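Local coordinates for protein uncharacterized RNA methyltransferase pyrab10780 (Pyrococcus abyssi, PDB 2JJQ) that catalyses the S-adenosyl-L-methionine-dependent methylation of uridine 54 in tRNA at carbon 5, forming 5-methyluridine, at residues I245-D259 with I265-V279. Sequence-based numbering, arbitrary orientation.
Sequences IERFWGKEFIRERLD and IHPNSFFQTNSYQAV. With SAH (S-adenosyl-L-homocysteine), chain B.
E256 reaches from strand 254-258 to S275 in the first turn of helix 275-288. Its CB and CG both meet CE2 of the F271 ring, CG at 3.7 Å. CG sits anti to the backbone N (chi1 177°), and a bend at chi2 then turns CD toward S275. OE1 accepts from S275 OG at 2.6 Å, on the anti side and 30° out of the carboxylate plane, and also takes K201 N; OE2 uses its anti lone pair for R257 N. At least these three donors satisfy the buried carboxylate. Beyond E256, branched L258 spreads two methyls, CD1 near A278 CB and CD2 3.7 Å from V279 CG2. At the other end I254 and I265 form an antiparallel hydrogen-bonded pair, I265 N giving I254 O a 2.7 Å bond, while I254 CG1 packs on I265 CB. F253 CE1 meets the H266 ring edge, 3.7 Å from CD2, planes at 49°; H266 ND1 accepts from N268 N, suiting histidine to the head of a turn. Hairpin 254-258/261-265 leads through this type I turn (H266-S269) and a further loop to the helix; the loop contributes F270 and Q272, whose NE2 binds the S-adenosylhomocysteine carboxylate, to the cofactor pocket of a class I-like methyltransferase.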
loop_
_atom_site.group_PDB
_atom_site.type_symbol
_atom_site.label_atom_id
_atom_site.label_comp_id
_atom_site.label_asym_id
_atom_site.label_seq_id
_atom_site.Cartn_x
_atom_site.Cartn_y
_atom_site.Cartn_z
ATOM N N ILE A 245 -5.271 20.714 -4.676
ATOM C CA ILE A 245 -3.991 21.274 -4.963
ATOM C C ILE A 245 -4.094 22.804 -4.997
ATOM O O ILE A 245 -4.843 23.359 -5.805
ATOM C CB ILE A 245 -3.506 20.780 -6.342
ATOM C CG1 ILE A 245 -3.371 19.239 -6.309
ATOM C CG2 ILE A 245 -2.225 21.503 -6.733
ATOM C CD1 ILE A 245 -2.424 18.718 -5.220
ATOM N N GLU A 246 -3.331 23.454 -4.139
ATOM C CA GLU A 246 -3.314 24.894 -4.079
ATOM C C GLU A 246 -2.085 25.488 -4.770
ATOM O O GLU A 246 -2.186 26.505 -5.481
ATOM C CB GLU A 246 -3.421 25.314 -2.626
ATOM C CG GLU A 246 -3.413 26.808 -2.365
ATOM C CD GLU A 246 -4.666 27.519 -2.857
ATOM O OE1 GLU A 246 -5.676 26.845 -3.129
ATOM O OE2 GLU A 246 -4.612 28.768 -2.954
ATOM N N ARG A 247 -0.913 24.927 -4.504
ATOM C CA ARG A 247 0.328 25.457 -5.115
ATOM C C ARG A 247 1.375 24.377 -5.027
ATOM O O ARG A 247 1.327 23.550 -4.100
ATOM C CB ARG A 247 0.793 26.699 -4.301
ATOM C CG ARG A 247 1.970 27.480 -4.993
ATOM C CD ARG A 247 1.918 28.960 -4.514
ATOM N NE ARG A 247 3.083 29.689 -5.045
ATOM C CZ ARG A 247 3.322 30.970 -4.761
ATOM N NH1 ARG A 247 2.474 31.634 -3.973
ATOM N NH2 ARG A 247 4.383 31.570 -5.254
ATOM N N PHE A 248 2.298 24.378 -5.988
ATOM C CA PHE A 248 3.530 23.625 -5.861
ATOM C C PHE A 248 4.711 24.495 -6.267
ATOM O O PHE A 248 4.542 25.474 -7.020
ATOM C CB PHE A 248 3.446 22.306 -6.710
ATOM C CG PHE A 248 3.438 22.525 -8.229
ATOM C CD1 PHE A 248 2.231 22.602 -8.936
ATOM C CD2 PHE A 248 4.621 22.612 -8.924
ATOM C CE1 PHE A 248 2.225 22.801 -10.346
ATOM C CE2 PHE A 248 4.638 22.764 -10.331
ATOM C CZ PHE A 248 3.408 22.869 -11.021
ATOM N N TRP A 249 5.874 24.152 -5.742
ATOM C CA TRP A 249 7.158 24.762 -6.014
ATOM C C TRP A 249 8.058 23.613 -6.495
ATOM O O TRP A 249 7.997 22.475 -5.956
ATOM C CB TRP A 249 7.752 25.404 -4.733
ATOM C CG TRP A 249 6.950 26.557 -4.148
ATOM C CD1 TRP A 249 7.241 27.891 -4.261
ATOM C CD2 TRP A 249 5.784 26.473 -3.290
ATOM N NE1 TRP A 249 6.306 28.638 -3.583
ATOM C CE2 TRP A 249 5.412 27.795 -2.962
ATOM C CE3 TRP A 249 5.051 25.404 -2.742
ATOM C CZ2 TRP A 249 4.321 28.095 -2.136
ATOM C CZ3 TRP A 249 3.907 25.708 -1.937
ATOM C CH2 TRP A 249 3.575 27.046 -1.638
ATOM N N GLY A 250 8.856 23.863 -7.518
ATOM C CA GLY A 250 9.716 22.817 -8.071
ATOM C C GLY A 250 8.916 21.978 -9.039
ATOM O O GLY A 250 8.088 22.502 -9.783
ATOM N N LYS A 251 9.163 20.666 -9.054
ATOM C CA LYS A 251 8.580 19.816 -10.084
ATOM C C LYS A 251 7.099 19.555 -9.845
ATOM O O LYS A 251 6.662 19.356 -8.699
ATOM C CB LYS A 251 9.310 18.461 -10.136
ATOM C CG LYS A 251 10.755 18.538 -10.546
ATOM C CD LYS A 251 11.408 17.156 -10.619
ATOM C CE LYS A 251 12.932 17.263 -10.343
ATOM N NZ LYS A 251 13.795 16.434 -11.247
ATOM N N GLU A 252 6.318 19.592 -10.914
ATOM C CA GLU A 252 4.913 19.280 -10.771
ATOM C C GLU A 252 4.766 17.792 -10.363
ATOM O O GLU A 252 3.863 17.428 -9.618
ATOM C CB GLU A 252 4.179 19.522 -12.070
ATOM C CG GLU A 252 2.690 19.368 -11.944
ATOM C CD GLU A 252 1.974 19.568 -13.245
ATOM O OE1 GLU A 252 2.629 19.553 -14.291
ATOM O OE2 GLU A 252 0.715 19.696 -13.215
ATOM N N PHE A 253 5.651 16.944 -10.867
ATOM C CA PHE A 253 5.566 15.498 -10.508
ATOM C C PHE A 253 6.959 15.022 -10.170
ATOM O O PHE A 253 7.933 15.474 -10.804
ATOM C CB PHE A 253 5.089 14.611 -11.670
ATOM C CG PHE A 253 3.802 14.992 -12.260
ATOM C CD1 PHE A 253 2.629 14.502 -11.739
ATOM C CD2 PHE A 253 3.757 15.839 -13.364
ATOM C CE1 PHE A 253 1.367 14.848 -12.321
ATOM C CE2 PHE A 253 2.515 16.171 -13.938
ATOM C CZ PHE A 253 1.357 15.682 -13.427
ATOM N N ILE A 254 7.102 14.130 -9.191
ATOM C CA ILE A 254 8.360 13.371 -9.178
ATOM C C ILE A 254 8.187 12.039 -9.917
ATOM O O ILE A 254 7.074 11.692 -10.348
ATOM C CB ILE A 254 8.904 13.123 -7.751
ATOM C CG1 ILE A 254 7.904 12.279 -6.938
ATOM C CG2 ILE A 254 9.209 14.547 -7.080
ATOM C CD1 ILE A 254 8.494 11.756 -5.571
ATOM N N ARG A 255 9.285 11.316 -10.060
ATOM C CA ARG A 255 9.193 10.024 -10.723
ATOM C C ARG A 255 9.729 8.900 -9.865
ATOM O O ARG A 255 10.696 9.055 -9.090
ATOM C CB ARG A 255 10.015 9.987 -12.009
ATOM C CG ARG A 255 9.461 10.816 -13.136
ATOM C CD ARG A 255 10.461 10.841 -14.303
ATOM N NE ARG A 255 9.977 11.810 -15.319
ATOM C CZ ARG A 255 10.077 11.639 -16.649
ATOM N NH1 ARG A 255 10.635 10.541 -17.168
ATOM N NH2 ARG A 255 9.618 12.566 -17.474
ATOM N N GLU A 256 9.114 7.747 -10.050
ATOM C CA GLU A 256 9.723 6.502 -9.555
ATOM C C GLU A 256 10.068 5.725 -10.818
ATOM O O GLU A 256 9.423 5.871 -11.862
ATOM C CB GLU A 256 8.740 5.668 -8.715
ATOM C CG GLU A 256 9.324 4.306 -8.234
ATOM C CD GLU A 256 10.563 4.519 -7.355
ATOM O OE1 GLU A 256 10.415 4.447 -6.118
ATOM O OE2 GLU A 256 11.652 4.801 -7.911
ATOM N N ARG A 257 11.096 4.901 -10.728
ATOM C CA ARG A 257 11.477 4.121 -11.888
ATOM C C ARG A 257 11.546 2.652 -11.535
ATOM O O ARG A 257 12.247 2.279 -10.565
ATOM C CB ARG A 257 12.850 4.612 -12.402
ATOM C CG ARG A 257 13.424 3.719 -13.461
ATOM C CD ARG A 257 14.656 4.383 -14.096
ATOM N NE ARG A 257 14.203 5.214 -15.191
ATOM C CZ ARG A 257 14.522 4.954 -16.459
ATOM N NH1 ARG A 257 15.341 3.937 -16.728
ATOM N NH2 ARG A 257 14.060 5.707 -17.442
ATOM N N LEU A 258 10.797 1.818 -12.280
ATOM C CA LEU A 258 10.896 0.345 -12.133
ATOM C C LEU A 258 11.612 -0.213 -13.339
ATOM O O LEU A 258 11.082 -0.184 -14.446
ATOM C CB LEU A 258 9.479 -0.263 -12.064
ATOM C CG LEU A 258 8.568 0.382 -10.972
ATOM C CD1 LEU A 258 7.274 -0.524 -10.892
ATOM C CD2 LEU A 258 9.265 0.458 -9.625
ATOM N N ASP A 259 12.829 -0.701 -13.119
ATOM C CA ASP A 259 13.714 -1.085 -14.227
ATOM C C ASP A 259 13.922 0.128 -15.174
ATOM O O ASP A 259 14.563 1.141 -14.783
ATOM C CB ASP A 259 13.189 -2.341 -14.915
ATOM C CG ASP A 259 13.343 -3.592 -14.051
ATOM O OD1 ASP A 259 14.243 -3.636 -13.168
ATOM O OD2 ASP A 259 12.566 -4.552 -14.241
ATOM N N ILE A 265 4.604 10.662 -10.136
ATOM C CA ILE A 265 3.988 10.620 -8.830
ATOM C C ILE A 265 3.408 12.023 -8.593
ATOM O O ILE A 265 4.129 13.008 -8.701
ATOM C CB ILE A 265 5.046 10.311 -7.693
ATOM C CG1 ILE A 265 5.688 8.915 -7.836
ATOM C CG2 ILE A 265 4.366 10.376 -6.332
ATOM C CD1 ILE A 265 4.697 7.903 -8.149
ATOM N N HIS A 266 2.136 12.074 -8.219
ATOM C CA HIS A 266 1.414 13.280 -7.876
ATOM C C HIS A 266 0.888 13.124 -6.433
ATOM O O HIS A 266 0.640 12.023 -5.978
ATOM C CB HIS A 266 0.264 13.406 -8.886
ATOM C CG HIS A 266 -0.601 14.619 -8.701
ATOM N ND1 HIS A 266 -1.646 14.652 -7.809
ATOM C CD2 HIS A 266 -0.570 15.833 -9.291
ATOM C CE1 HIS A 266 -2.229 15.836 -7.850
ATOM N NE2 HIS A 266 -1.599 16.570 -8.753
ATOM N N PRO A 267 0.689 14.226 -5.710
ATOM C CA PRO A 267 0.272 14.052 -4.330
ATOM C C PRO A 267 -0.969 13.239 -4.218
ATOM O O PRO A 267 -1.089 12.504 -3.240
ATOM C CB PRO A 267 -0.058 15.461 -3.863
ATOM C CG PRO A 267 0.727 16.314 -4.705
ATOM C CD PRO A 267 0.877 15.644 -6.055
ATOM N N ASN A 268 -1.858 13.323 -5.221
ATOM C CA ASN A 268 -3.173 12.706 -5.161
ATOM C C ASN A 268 -3.344 11.391 -5.957
ATOM O O ASN A 268 -4.462 10.955 -6.161
ATOM C CB ASN A 268 -4.259 13.725 -5.542
ATOM C CG ASN A 268 -4.409 14.798 -4.493
ATOM O OD1 ASN A 268 -3.851 14.675 -3.415
ATOM N ND2 ASN A 268 -5.112 15.856 -4.807
ATOM N N SER A 269 -2.253 10.828 -6.462
ATOM C CA SER A 269 -2.343 9.614 -7.289
ATOM C C SER A 269 -1.775 8.440 -6.478
ATOM O O SER A 269 -0.865 8.613 -5.659
ATOM C CB SER A 269 -1.547 9.775 -8.633
ATOM O OG SER A 269 -0.175 10.017 -8.322
ATOM N N PHE A 270 -2.308 7.239 -6.702
ATOM C CA PHE A 270 -1.841 6.041 -5.938
ATOM C C PHE A 270 -0.651 5.441 -6.683
ATOM O O PHE A 270 -0.643 5.440 -7.905
ATOM C CB PHE A 270 -2.948 4.995 -5.802
ATOM C CG PHE A 270 -2.450 3.665 -5.293
ATOM C CD1 PHE A 270 -2.235 3.473 -3.937
ATOM C CD2 PHE A 270 -2.072 2.657 -6.179
ATOM C CE1 PHE A 270 -1.733 2.262 -3.472
ATOM C CE2 PHE A 270 -1.574 1.443 -5.710
ATOM C CZ PHE A 270 -1.410 1.247 -4.381
ATOM N N PHE A 271 0.350 4.951 -5.958
ATOM C CA PHE A 271 1.433 4.159 -6.570
ATOM C C PHE A 271 1.803 3.046 -5.534
ATOM O O PHE A 271 1.710 3.278 -4.301
ATOM C CB PHE A 271 2.679 5.026 -6.872
ATOM C CG PHE A 271 3.705 4.290 -7.732
ATOM C CD1 PHE A 271 3.442 4.049 -9.066
ATOM C CD2 PHE A 271 4.876 3.790 -7.170
ATOM C CE1 PHE A 271 4.354 3.327 -9.866
ATOM C CE2 PHE A 271 5.805 3.068 -7.979
ATOM C CZ PHE A 271 5.518 2.840 -9.311
ATOM N N GLN A 272 2.118 1.837 -6.021
ATOM C CA GLN A 272 2.489 0.790 -5.100
ATOM C C GLN A 272 3.466 1.380 -4.039
ATOM O O GLN A 272 4.413 2.106 -4.394
ATOM C CB GLN A 272 3.205 -0.343 -5.851
ATOM C CG GLN A 272 2.451 -0.837 -7.086
ATOM C CD GLN A 272 1.336 -1.700 -6.628
ATOM O OE1 GLN A 272 1.389 -2.238 -5.516
ATOM N NE2 GLN A 272 0.291 -1.826 -7.446
ATOM N N THR A 273 3.268 1.032 -2.763
ATOM C CA THR A 273 4.008 1.694 -1.677
ATOM C C THR A 273 5.397 1.126 -1.409
ATOM O O THR A 273 6.166 1.755 -0.703
ATOM C CB THR A 273 3.230 1.681 -0.377
ATOM O OG1 THR A 273 2.879 0.324 -0.061
ATOM C CG2 THR A 273 1.930 2.482 -0.546
ATOM N N ASN A 274 5.684 -0.068 -1.909
ATOM C CA ASN A 274 6.993 -0.682 -1.692
ATOM C C ASN A 274 7.708 -0.723 -3.035
ATOM O O ASN A 274 7.455 -1.570 -3.870
ATOM C CB ASN A 274 6.808 -2.054 -1.036
ATOM C CG ASN A 274 8.115 -2.805 -0.840
ATOM O OD1 ASN A 274 9.146 -2.502 -1.466
ATOM N ND2 ASN A 274 8.048 -3.861 -0.027
ATOM N N SER A 275 8.585 0.237 -3.253
ATOM C CA SER A 275 9.136 0.349 -4.610
ATOM C C SER A 275 9.949 -0.887 -4.949
ATOM O O SER A 275 10.000 -1.299 -6.120
ATOM C CB SER A 275 10.007 1.601 -4.751
ATOM O OG SER A 275 9.184 2.759 -4.608
ATOM N N TYR A 276 10.594 -1.485 -3.939
ATOM C CA TYR A 276 11.565 -2.576 -4.227
ATOM C C TYR A 276 10.859 -3.802 -4.685
ATOM O O TYR A 276 11.217 -4.413 -5.705
ATOM C CB TYR A 276 12.408 -2.870 -2.999
ATOM C CG TYR A 276 13.388 -1.736 -2.769
ATOM C CD1 TYR A 276 14.612 -1.717 -3.424
ATOM C CD2 TYR A 276 13.044 -0.638 -1.971
ATOM C CE1 TYR A 276 15.513 -0.643 -3.254
ATOM C CE2 TYR A 276 13.944 0.424 -1.789
ATOM C CZ TYR A 276 15.158 0.411 -2.442
ATOM O OH TYR A 276 16.067 1.444 -2.249
ATOM N N GLN A 277 9.789 -4.124 -3.971
ATOM C CA GLN A 277 8.953 -5.272 -4.383
ATOM C C GLN A 277 8.160 -4.952 -5.611
ATOM O O GLN A 277 7.763 -5.866 -6.333
ATOM C CB GLN A 277 7.886 -5.546 -3.397
ATOM C CG GLN A 277 8.095 -6.573 -2.460
ATOM C CD GLN A 277 8.470 -7.998 -2.944
ATOM O OE1 GLN A 277 8.885 -8.314 -4.092
ATOM N NE2 GLN A 277 8.435 -8.845 -1.954
ATOM N N ALA A 278 7.833 -3.670 -5.812
ATOM C CA ALA A 278 7.053 -3.300 -6.997
ATOM C C ALA A 278 7.826 -3.761 -8.234
ATOM O O ALA A 278 7.225 -4.089 -9.238
ATOM C CB ALA A 278 6.834 -1.806 -7.018
ATOM N N VAL A 279 9.159 -3.694 -8.178
ATOM C CA VAL A 279 9.995 -4.119 -9.309
ATOM C C VAL A 279 9.710 -5.617 -9.535
ATOM O O VAL A 279 9.499 -6.048 -10.679
ATOM C CB VAL A 279 11.486 -3.850 -9.061
ATOM C CG1 VAL A 279 12.341 -4.505 -10.148
ATOM C CG2 VAL A 279 11.726 -2.306 -9.022
HETATM N N SAH B . -3.207 -2.064 -10.881
HETATM C CA SAH B . -3.294 -0.764 -10.138
HETATM C CB SAH B . -3.957 -0.952 -8.775
HETATM C CG SAH B . -5.409 -1.365 -8.875
HETATM S SD SAH B . -6.201 -0.879 -7.332
HETATM C C SAH B . -1.886 -0.271 -9.898
HETATM O O SAH B . -1.628 0.865 -9.468
HETATM O OXT SAH B . -0.958 -1.038 -10.110
HETATM C "C5'" SAH B . -7.873 -1.246 -7.803
HETATM C "C4'" SAH B . -8.356 -0.245 -8.868
HETATM O "O4'" SAH B . -9.771 -0.407 -9.152
HETATM C "C3'" SAH B . -8.196 1.224 -8.475
HETATM O "O3'" SAH B . -7.302 1.855 -9.414
HETATM C "C2'" SAH B . -9.635 1.795 -8.527
HETATM O "O2'" SAH B . -9.755 3.129 -9.030
HETATM C "C1'" SAH B . -10.339 0.876 -9.479
HETATM N N9 SAH B . -11.750 0.583 -9.252
HETATM C C8 SAH B . -12.400 0.463 -8.070
HETATM N N7 SAH B . -13.676 0.057 -8.309
HETATM C C5 SAH B . -13.825 -0.115 -9.632
HETATM C C6 SAH B . -14.904 -0.538 -10.549
HETATM N N6 SAH B . -16.108 -0.849 -10.007
HETATM N N1 SAH B . -14.614 -0.575 -11.891
HETATM C C2 SAH B . -13.401 -0.252 -12.390
HETATM N N3 SAH B . -12.395 0.152 -11.603
HETATM C C4 SAH B . -12.551 0.220 -10.259
HETATM O O HOH W 1 -0.316 19.514 -9.887
#